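1,3-alpha-isomaltosidase (Kribbella flavida DSM 17836, PDB 5X3I) hydrolyses the alpha-1,3-glucosidic linkages of the cyclic tetrasaccharide cyclobis-(1-6)-alpha-nigerosyl, releasing isomaltose during its intracellular breakdown. Local coordinates at residues A[176-181]-A[256-261]. The protein carries 1 engineered substitution. Numbering follows the deposited sequence.
Sequences FRLQLQ and LTVEVA
F176 and V258, like L178 and L256, form antiparallel hydrogen-bonded pairs on strands whose axes approach to 4.6 Å, with R177 and T257 as the non-hydrogen-bonded pair between them. Each of the two hydrogen-bonded pairs is closed by two backbone bonds, among them V258 N to F176 O (2.8 Å). In F176, CG stands between the backbone N and carbonyl carbon (chi1 61°), which swings the ring over the neighbouring strand. One ring face then lies on V258, whose CB makes a CH-pi contact 3.9 Å from the F176 ring centroid, offset toward the rim; a flat aromatic ring suits a branched aliphatic neighbour, whose methine and methyl groups spread beneath it. Next along this apolar face, L178 CD1 meets L256 CD2 at 4.2 Å. Beyond the strand end L180 turns toward L256, its CD1 lying 3.9 Å from L256 CB, so a leucine continues the greasy surface into the loop. On the other face, R177 runs its methylene chain beside T257, CG to OG1 3.7 Å, while the guanidinium lays one face over T257 CG2 and its NH2 donates to G161 O and forms a salt bridge with E163 OE2. Long amphipathic and small hydroxyl side chains fit this partly exposed side. Strands 170-179 and 255-261 sit at the middle of an antiparallel sheet, flanked by 159-167 and 247-252, its apolar face packed sandwich-like on strands 237-241 and 267-274.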
# COMPACT_ATOMS: atom_id res chain seq x y z
N PHE A 176 -21.86 -2.93 14.62
CA PHE A 176 -22.00 -2.46 15.99
C PHE A 176 -21.45 -1.06 16.17
O PHE A 176 -20.88 -0.48 15.24
CB PHE A 176 -21.29 -3.42 16.96
CG PHE A 176 -19.81 -3.56 16.72
CD1 PHE A 176 -19.33 -4.51 15.84
CD2 PHE A 176 -18.90 -2.75 17.38
CE1 PHE A 176 -17.96 -4.65 15.62
CE2 PHE A 176 -17.54 -2.89 17.16
CZ PHE A 176 -17.07 -3.84 16.27
N ARG A 177 -21.59 -0.52 17.37
CA ARG A 177 -21.22 0.85 17.64
C ARG A 177 -20.28 0.92 18.83
O ARG A 177 -20.50 0.27 19.84
CB ARG A 177 -22.45 1.72 17.91
CG ARG A 177 -23.23 2.16 16.67
CD ARG A 177 -24.18 1.09 16.20
NE ARG A 177 -25.03 1.53 15.10
CZ ARG A 177 -25.83 0.72 14.41
NH1 ARG A 177 -26.56 1.21 13.42
NH2 ARG A 177 -25.88 -0.57 14.70
N LEU A 178 -19.21 1.69 18.68
CA LEU A 178 -18.32 1.94 19.80
C LEU A 178 -18.60 3.34 20.32
O LEU A 178 -18.69 4.28 19.54
CB LEU A 178 -16.85 1.80 19.39
CG LEU A 178 -16.37 0.42 18.98
CD1 LEU A 178 -14.95 0.49 18.45
CD2 LEU A 178 -16.45 -0.55 20.14
N GLN A 179 -18.74 3.46 21.63
CA GLN A 179 -19.06 4.74 22.24
C GLN A 179 -17.87 5.70 22.26
O GLN A 179 -16.80 5.36 22.75
CB GLN A 179 -19.58 4.53 23.67
CG GLN A 179 -20.97 5.08 23.91
CD GLN A 179 -22.05 4.29 23.18
OE1 GLN A 179 -21.99 3.06 23.12
NE2 GLN A 179 -23.02 4.99 22.63
N LEU A 180 -18.09 6.90 21.76
CA LEU A 180 -17.08 7.95 21.73
C LEU A 180 -17.46 9.06 22.70
O LEU A 180 -18.64 9.28 22.98
CB LEU A 180 -16.93 8.52 20.33
CG LEU A 180 -16.66 7.53 19.20
CD1 LEU A 180 -16.45 8.25 17.89
CD2 LEU A 180 -15.49 6.63 19.54
N GLN A 181 -16.46 9.78 23.19
CA GLN A 181 -16.71 10.91 24.06
C GLN A 181 -16.33 12.19 23.33
O GLN A 181 -15.82 12.13 22.21
CB GLN A 181 -15.92 10.78 25.36
CG GLN A 181 -16.27 9.54 26.17
CD GLN A 181 -15.30 9.28 27.31
OE1 GLN A 181 -14.09 9.45 27.17
NE2 GLN A 181 -15.84 8.86 28.45
N LEU A 256 -19.02 5.56 16.93
CA LEU A 256 -18.30 5.01 15.79
C LEU A 256 -18.95 3.71 15.37
O LEU A 256 -18.95 2.74 16.12
CB LEU A 256 -16.82 4.79 16.13
CG LEU A 256 -16.05 3.91 15.12
CD1 LEU A 256 -15.93 4.59 13.77
CD2 LEU A 256 -14.67 3.55 15.66
N THR A 257 -19.50 3.68 14.16
CA THR A 257 -20.15 2.48 13.66
C THR A 257 -19.16 1.60 12.91
O THR A 257 -18.49 2.06 11.99
CB THR A 257 -21.33 2.82 12.73
OG1 THR A 257 -22.30 3.60 13.44
CG2 THR A 257 -21.96 1.55 12.21
N VAL A 258 -19.08 0.33 13.30
CA VAL A 258 -18.19 -0.64 12.67
C VAL A 258 -18.95 -1.78 12.02
O VAL A 258 -19.71 -2.48 12.69
CB VAL A 258 -17.19 -1.23 13.70
CG1 VAL A 258 -16.25 -2.22 13.02
CG2 VAL A 258 -16.39 -0.13 14.37
N GLU A 259 -18.75 -1.97 10.72
CA GLU A 259 -19.38 -3.05 9.97
C GLU A 259 -18.32 -4.05 9.52
O GLU A 259 -17.25 -3.67 9.05
CB GLU A 259 -20.15 -2.49 8.77
CG GLU A 259 -21.12 -3.45 8.12
CD GLU A 259 -22.05 -2.76 7.12
OE1 GLU A 259 -22.43 -1.60 7.34
OE2 GLU A 259 -22.38 -3.38 6.09
N VAL A 260 -18.65 -5.33 9.67
CA VAL A 260 -17.71 -6.42 9.48
C VAL A 260 -18.23 -7.55 8.59
O VAL A 260 -19.23 -8.18 8.91
CB VAL A 260 -17.33 -7.04 10.84
CG1 VAL A 260 -16.37 -8.18 10.64
CG2 VAL A 260 -16.75 -5.98 11.75
N ALA A 261 -17.54 -7.81 7.48
CA ALA A 261 -17.85 -8.97 6.65
C ALA A 261 -17.53 -10.25 7.41
O ALA A 261 -16.53 -10.32 8.11
CB ALA A 261 -17.09 -8.92 5.34